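Local coordinates for hydroxyglutarate synthase (Pseudomonas putida, PDB 6W1G), which catalyses the iron(II)-dependent decarboxylation and hydroxylation of 2-oxoadipate to D-2-hydroxyglutarate in D-lysine catabolism, at residues P95-H109 / N425-Q438. Residues are numbered along the deposited sequence; the frame is centred on the assembly and turned at random. Where two conformers were deposited one is given.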
loop_
_atom_site.group_PDB
_atom_site.type_symbol
_atom_site.label_atom_id
_atom_site.label_comp_id
_atom_site.label_asym_id
_atom_site.label_seq_id
_atom_site.Cartn_x
_atom_site.Cartn_y
_atom_site.Cartn_z
ATOM N N PRO A 95 -9.470 1.742 -7.597
ATOM C CA PRO A 95 -9.600 0.868 -6.411
ATOM C C PRO A 95 -9.204 -0.563 -6.727
ATOM O O PRO A 95 -9.765 -1.163 -7.656
ATOM C CB PRO A 95 -11.089 0.973 -6.067
ATOM C CG PRO A 95 -11.725 1.308 -7.406
ATOM C CD PRO A 95 -10.780 2.162 -8.155
ATOM N N VAL A 96 -8.258 -1.091 -5.973
ATOM C CA VAL A 96 -7.739 -2.438 -6.186
ATOM C C VAL A 96 -7.863 -3.197 -4.876
ATOM O O VAL A 96 -7.394 -2.732 -3.832
ATOM C CB VAL A 96 -6.272 -2.412 -6.657
ATOM C CG1 VAL A 96 -5.785 -3.831 -6.861
ATOM C CG2 VAL A 96 -6.135 -1.571 -7.904
ATOM N N GLY A 97 -8.451 -4.396 -4.942
ATOM C CA GLY A 97 -8.541 -5.263 -3.800
ATOM C C GLY A 97 -9.642 -4.919 -2.834
ATOM O O GLY A 97 -10.257 -3.854 -2.887
ATOM N N TYR A 98 -9.907 -5.847 -1.921
ATOM C CA TYR A 98 -10.941 -5.672 -0.912
ATOM C C TYR A 98 -10.487 -6.381 0.356
ATOM O O TYR A 98 -10.066 -7.540 0.331
ATOM C CB TYR A 98 -12.276 -6.259 -1.405
ATOM C CG TYR A 98 -13.332 -6.214 -0.332
ATOM C CD1 TYR A 98 -13.826 -5.000 0.144
ATOM C CD2 TYR A 98 -13.815 -7.372 0.245
ATOM C CE1 TYR A 98 -14.752 -4.932 1.145
ATOM C CE2 TYR A 98 -14.760 -7.315 1.249
ATOM C CZ TYR A 98 -15.241 -6.104 1.691
ATOM O OH TYR A 98 -16.191 -6.110 2.698
ATOM N N TYR A 99 -10.534 -5.646 1.467
ATOM C CA TYR A 99 -10.010 -6.090 2.754
ATOM C C TYR A 99 -11.115 -5.888 3.776
ATOM O O TYR A 99 -11.473 -4.749 4.074
ATOM C CB TYR A 99 -8.791 -5.282 3.173
ATOM C CG TYR A 99 -7.684 -5.255 2.129
ATOM C CD1 TYR A 99 -7.743 -4.358 1.056
ATOM C CD2 TYR A 99 -6.597 -6.102 2.196
ATOM C CE1 TYR A 99 -6.758 -4.331 0.092
ATOM C CE2 TYR A 99 -5.619 -6.082 1.240
ATOM C CZ TYR A 99 -5.689 -5.203 0.204
ATOM O OH TYR A 99 -4.689 -5.218 -0.748
ATOM N N ASP A 100 -11.676 -6.961 4.291
ATOM C CA ASP A 100 -12.793 -6.876 5.228
ATOM C C ASP A 100 -12.327 -7.243 6.618
ATOM O O ASP A 100 -11.990 -8.400 6.882
ATOM C CB ASP A 100 -13.878 -7.824 4.751
ATOM C CG ASP A 100 -15.126 -7.750 5.580
ATOM O OD1 ASP A 100 -15.263 -6.765 6.322
ATOM O OD2 ASP A 100 -15.944 -8.669 5.466
ATOM N N LEU A 101 -12.297 -6.257 7.495
ATOM C CA LEU A 101 -11.908 -6.505 8.871
ATOM C C LEU A 101 -13.075 -6.819 9.792
ATOM O O LEU A 101 -12.851 -7.018 10.993
ATOM C CB LEU A 101 -11.125 -5.321 9.426
ATOM C CG LEU A 101 -9.658 -5.264 9.026
ATOM C CD1 LEU A 101 -9.111 -3.871 9.218
ATOM C CD2 LEU A 101 -8.847 -6.285 9.831
ATOM N N SER A 102 -14.313 -6.857 9.285
ATOM C CA SER A 102 -15.437 -7.245 10.134
ATOM C C SER A 102 -15.182 -8.581 10.820
ATOM O O SER A 102 -15.664 -8.809 11.934
ATOM C CB SER A 102 -16.729 -7.309 9.313
ATOM O OG SER A 102 -16.985 -6.099 8.618
ATOM N N SER A 103 -14.439 -9.479 10.169
ATOM C CA SER A 103 -14.102 -10.762 10.778
ATOM C C SER A 103 -13.296 -10.573 12.055
ATOM O O SER A 103 -13.561 -11.227 13.072
ATOM C CB SER A 103 -13.309 -11.595 9.770
ATOM O OG SER A 103 -12.408 -10.784 9.034
ATOM N N ALA A 104 -12.305 -9.689 12.022
ATOM C CA ALA A 104 -11.386 -9.489 13.131
ATOM C C ALA A 104 -11.910 -8.506 14.169
ATOM O O ALA A 104 -11.135 -8.052 15.013
ATOM C CB ALA A 104 -10.028 -9.007 12.610
ATOM N N GLY A 105 -13.192 -8.160 14.119
ATOM C CA GLY A 105 -13.814 -7.303 15.106
ATOM C C GLY A 105 -13.624 -5.813 14.903
ATOM O O GLY A 105 -14.102 -5.030 15.733
ATOM N N VAL A 106 -12.926 -5.392 13.853
ATOM C CA VAL A 106 -12.733 -3.974 13.549
ATOM C C VAL A 106 -13.800 -3.528 12.555
ATOM O O VAL A 106 -13.934 -4.131 11.478
ATOM C CB VAL A 106 -11.334 -3.708 12.972
ATOM C CG1 VAL A 106 -11.100 -2.208 12.807
ATOM C CG2 VAL A 106 -10.256 -4.342 13.845
ATOM N N PRO A 107 -14.573 -2.478 12.854
ATOM C CA PRO A 107 -15.754 -2.149 12.028
ATOM C C PRO A 107 -15.423 -1.334 10.773
ATOM O O PRO A 107 -15.981 -0.259 10.538
ATOM C CB PRO A 107 -16.627 -1.369 13.022
ATOM C CG PRO A 107 -15.636 -0.655 13.875
ATOM C CD PRO A 107 -14.521 -1.664 14.083
ATOM N N VAL A 108 -14.530 -1.873 9.935
ATOM C CA VAL A 108 -14.179 -1.251 8.671
ATOM C C VAL A 108 -14.048 -2.310 7.574
ATOM O O VAL A 108 -13.792 -3.489 7.832
ATOM C CB VAL A 108 -12.862 -0.422 8.700
ATOM C CG1 VAL A 108 -12.915 0.754 9.685
ATOM C CG2 VAL A 108 -11.663 -1.319 8.989
ATOM N N HIS A 109 -14.180 -1.848 6.324
ATOM C CA HIS A 109 -13.722 -2.607 5.157
ATOM C C HIS A 109 -13.101 -1.611 4.188
ATOM O O HIS A 109 -13.427 -0.416 4.234
ATOM C CB HIS A 109 -14.787 -3.521 4.544
ATOM C CG HIS A 109 -16.097 -2.907 4.232
ATOM N ND1 HIS A 109 -17.056 -3.650 3.585
ATOM C CD2 HIS A 109 -16.647 -1.698 4.483
ATOM C CE1 HIS A 109 -18.162 -2.930 3.484
ATOM N NE2 HIS A 109 -17.944 -1.746 4.018
ATOM N N ASN A 425 -20.552 -8.533 1.982
ATOM C CA ASN A 425 -19.763 -7.376 2.406
ATOM C C ASN A 425 -19.069 -6.705 1.226
ATOM O O ASN A 425 -19.115 -5.476 1.106
ATOM C CB ASN A 425 -18.797 -7.742 3.532
ATOM C CG ASN A 425 -19.539 -8.105 4.839
ATOM O OD1 ASN A 425 -20.746 -7.918 4.953
ATOM N ND2 ASN A 425 -18.807 -8.594 5.821
ATOM N N ARG A 426 -18.442 -7.483 0.336
ATOM C CA ARG A 426 -17.799 -6.862 -0.825
ATOM C C ARG A 426 -18.835 -6.152 -1.693
ATOM O O ARG A 426 -18.585 -5.067 -2.214
ATOM C CB ARG A 426 -17.033 -7.905 -1.630
ATOM C CG ARG A 426 -16.480 -7.368 -2.947
ATOM C CD ARG A 426 -15.880 -8.459 -3.816
ATOM N NE ARG A 426 -14.757 -9.127 -3.172
ATOM C CZ ARG A 426 -13.507 -9.108 -3.626
ATOM N NH1 ARG A 426 -13.206 -8.462 -4.747
ATOM N NH2 ARG A 426 -12.564 -9.746 -2.954
ATOM N N GLU A 427 -20.003 -6.767 -1.876
ATOM C CA GLU A 427 -21.042 -6.129 -2.677
ATOM C C GLU A 427 -21.494 -4.816 -2.050
ATOM O O GLU A 427 -21.712 -3.835 -2.761
ATOM C CB GLU A 427 -22.217 -7.092 -2.852
ATOM C CG GLU A 427 -21.891 -8.304 -3.714
ATOM C CD GLU A 427 -22.964 -9.393 -3.672
ATOM O OE1 GLU A 427 -24.038 -9.199 -3.064
ATOM O OE2 GLU A 427 -22.729 -10.469 -4.248
ATOM N N ALA A 428 -21.643 -4.788 -0.720
ATOM C CA ALA A 428 -21.990 -3.550 -0.037
ATOM C C ALA A 428 -20.891 -2.516 -0.220
ATOM O O ALA A 428 -21.179 -1.334 -0.429
ATOM C CB ALA A 428 -22.220 -3.795 1.457
ATOM N N PHE A 429 -19.623 -2.938 -0.123
ATOM C CA PHE A 429 -18.531 -2.007 -0.318
ATOM C C PHE A 429 -18.583 -1.420 -1.720
ATOM O O PHE A 429 -18.405 -0.216 -1.911
ATOM C CB PHE A 429 -17.202 -2.719 -0.092
ATOM C CG PHE A 429 -16.021 -1.775 -0.104
ATOM C CD1 PHE A 429 -15.664 -1.063 1.021
ATOM C CD2 PHE A 429 -15.303 -1.576 -1.268
ATOM C CE1 PHE A 429 -14.597 -0.166 1.021
ATOM C CE2 PHE A 429 -14.233 -0.685 -1.285
ATOM C CZ PHE A 429 -13.871 0.006 -0.136
ATOM N N GLU A 430 -18.778 -2.272 -2.733
ATOM C CA GLU A 430 -18.778 -1.802 -4.114
ATOM C C GLU A 430 -19.974 -0.908 -4.424
ATOM O O GLU A 430 -19.851 0.039 -5.208
ATOM C CB GLU A 430 -18.660 -2.988 -5.088
ATOM C CG GLU A 430 -17.303 -3.667 -4.954
ATOM C CD GLU A 430 -17.123 -4.869 -5.860
ATOM O OE1 GLU A 430 -18.116 -5.533 -6.205
ATOM O OE2 GLU A 430 -15.971 -5.137 -6.231
ATOM N N ALA A 431 -21.111 -1.160 -3.790
ATOM C CA ALA A 431 -22.249 -0.275 -3.972
ATOM C C ALA A 431 -21.937 1.109 -3.430
ATOM O O ALA A 431 -22.289 2.127 -4.048
ATOM C CB ALA A 431 -23.469 -0.886 -3.292
ATOM N N ALA A 432 -21.264 1.170 -2.278
ATOM C CA ALA A 432 -20.870 2.453 -1.692
ATOM C C ALA A 432 -19.824 3.153 -2.544
ATOM O O ALA A 432 -19.888 4.363 -2.762
ATOM C CB ALA A 432 -20.331 2.207 -0.286
ATOM N N LEU A 433 -18.868 2.384 -3.061
ATOM C CA LEU A 433 -17.769 2.920 -3.853
ATOM C C LEU A 433 -18.234 3.468 -5.192
ATOM O O LEU A 433 -17.654 4.433 -5.718
ATOM C CB LEU A 433 -16.796 1.769 -4.094
ATOM C CG LEU A 433 -15.513 2.034 -4.865
ATOM C CD1 LEU A 433 -14.619 3.029 -4.185
ATOM C CD2 LEU A 433 -14.759 0.717 -5.052
ATOM N N GLY A 434 -19.254 2.852 -5.768
ATOM C CA GLY A 434 -19.710 3.282 -7.059
ATOM C C GLY A 434 -19.064 2.557 -8.219
ATOM O O GLY A 434 -19.330 2.910 -9.370
ATOM N N LEU A 435 -18.205 1.587 -7.945
ATOM C CA LEU A 435 -17.679 0.701 -8.977
ATOM C C LEU A 435 -17.129 -0.547 -8.313
ATOM O O LEU A 435 -17.083 -0.654 -7.091
ATOM C CB LEU A 435 -16.691 1.421 -9.881
ATOM C CG LEU A 435 -15.440 1.875 -9.198
ATOM C CD1 LEU A 435 -14.300 1.875 -10.222
ATOM C CD2 LEU A 435 -15.666 3.225 -8.665
ATOM N N GLN A 436 -16.730 -1.514 -9.146
ATOM C CA GLN A 436 -16.131 -2.740 -8.628
ATOM C C GLN A 436 -14.637 -2.540 -8.392
ATOM O O GLN A 436 -13.994 -1.765 -9.102
ATOM C CB GLN A 436 -16.350 -3.888 -9.610
ATOM C CG GLN A 436 -17.786 -4.338 -9.591
ATOM C CD GLN A 436 -17.974 -5.710 -10.175
ATOM O OE1 GLN A 436 -18.410 -6.627 -9.487
ATOM N NE2 GLN A 436 -17.651 -5.866 -11.449
ATOM N N VAL A 437 -14.116 -3.173 -7.334
ATOM C CA VAL A 437 -12.667 -3.134 -7.109
ATOM C C VAL A 437 -11.991 -4.015 -8.158
ATOM O O VAL A 437 -12.583 -4.992 -8.663
ATOM C CB VAL A 437 -12.269 -3.539 -5.681
ATOM C CG1 VAL A 437 -13.054 -2.667 -4.684
ATOM C CG2 VAL A 437 -12.460 -5.002 -5.397
ATOM N N GLN A 438 -10.798 -3.633 -8.557
ATOM C CA GLN A 438 -10.022 -4.409 -9.505
ATOM C C GLN A 438 -9.388 -5.601 -8.793
ATOM O O GLN A 438 -9.058 -5.544 -7.608
ATOM C CB GLN A 438 -8.910 -3.546 -10.094
ATOM C CG GLN A 438 -9.291 -2.546 -11.123
ATOM C CD GLN A 438 -8.887 -3.084 -12.455
ATOM O OE1 GLN A 438 -9.222 -4.218 -12.794
ATOM N NE2 GLN A 438 -8.119 -2.307 -13.203
#
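Tyr-98, Phe-429 and His-109 form an aromatic cluster where helix 424-433 packs on the beta-hairpin of strands 94-100 and 108-114, at the outer border of the five-stranded mixed sheet of this glyoxalase-clan protein. With CG anti to the backbone N (chi1 174°), Tyr-98 has its CB over the centre of the Arg-426 guanidinium, 3.8 Å from Arg-426 CZ. CD1 then meets the Phe-429 ring, and CD2 faces Arg-426 CB; beyond them CE1 lies 3.5 Å from Phe-429 CB, while CE2 and CZ run under Arg-426 CA, a CH-pi contact 22° off the ring normal. The hydroxyl ends against Asn-425 CB. Tyr-98 OH and His-109 ND1 share a hydrogen bond of 2.8 Å, in the plane of both rings, which should fix the imidazole's rotation. Phe-429 in turn points its CD1 edge at the centre of the His-109 face, a T-shaped pair with planes at 73°; Leu-81 of helix 78-90 also touches Phe-429. At the start of strand 94-100, the chain following the helix makes a single bridge: Gln-438 N donates to Pro-95 O, and Gly-97 N to Gln-438 O at 3.0 Å. Nearby, Pro-95 CB and CG rest on Leu-433 CD2, with CG also meeting Leu-435 CD1. Asp-100, its side chain about 6 Å from that of the 2-oxoadipate-binding Val-402, accepts from Asn-425 ND2 at OD2 (2.9 Å, syn side, nearly straight), while OD1 takes Ser-102 OG and, as an Asx turn, Ser-102 N. Replacing it with an alanine would probably leave Asn-425 ND2 without this acceptor and let the turn at Ser-102 flex. The amide's other end is held too, Asn-425 OD1 accepting from Arg-134 NH1.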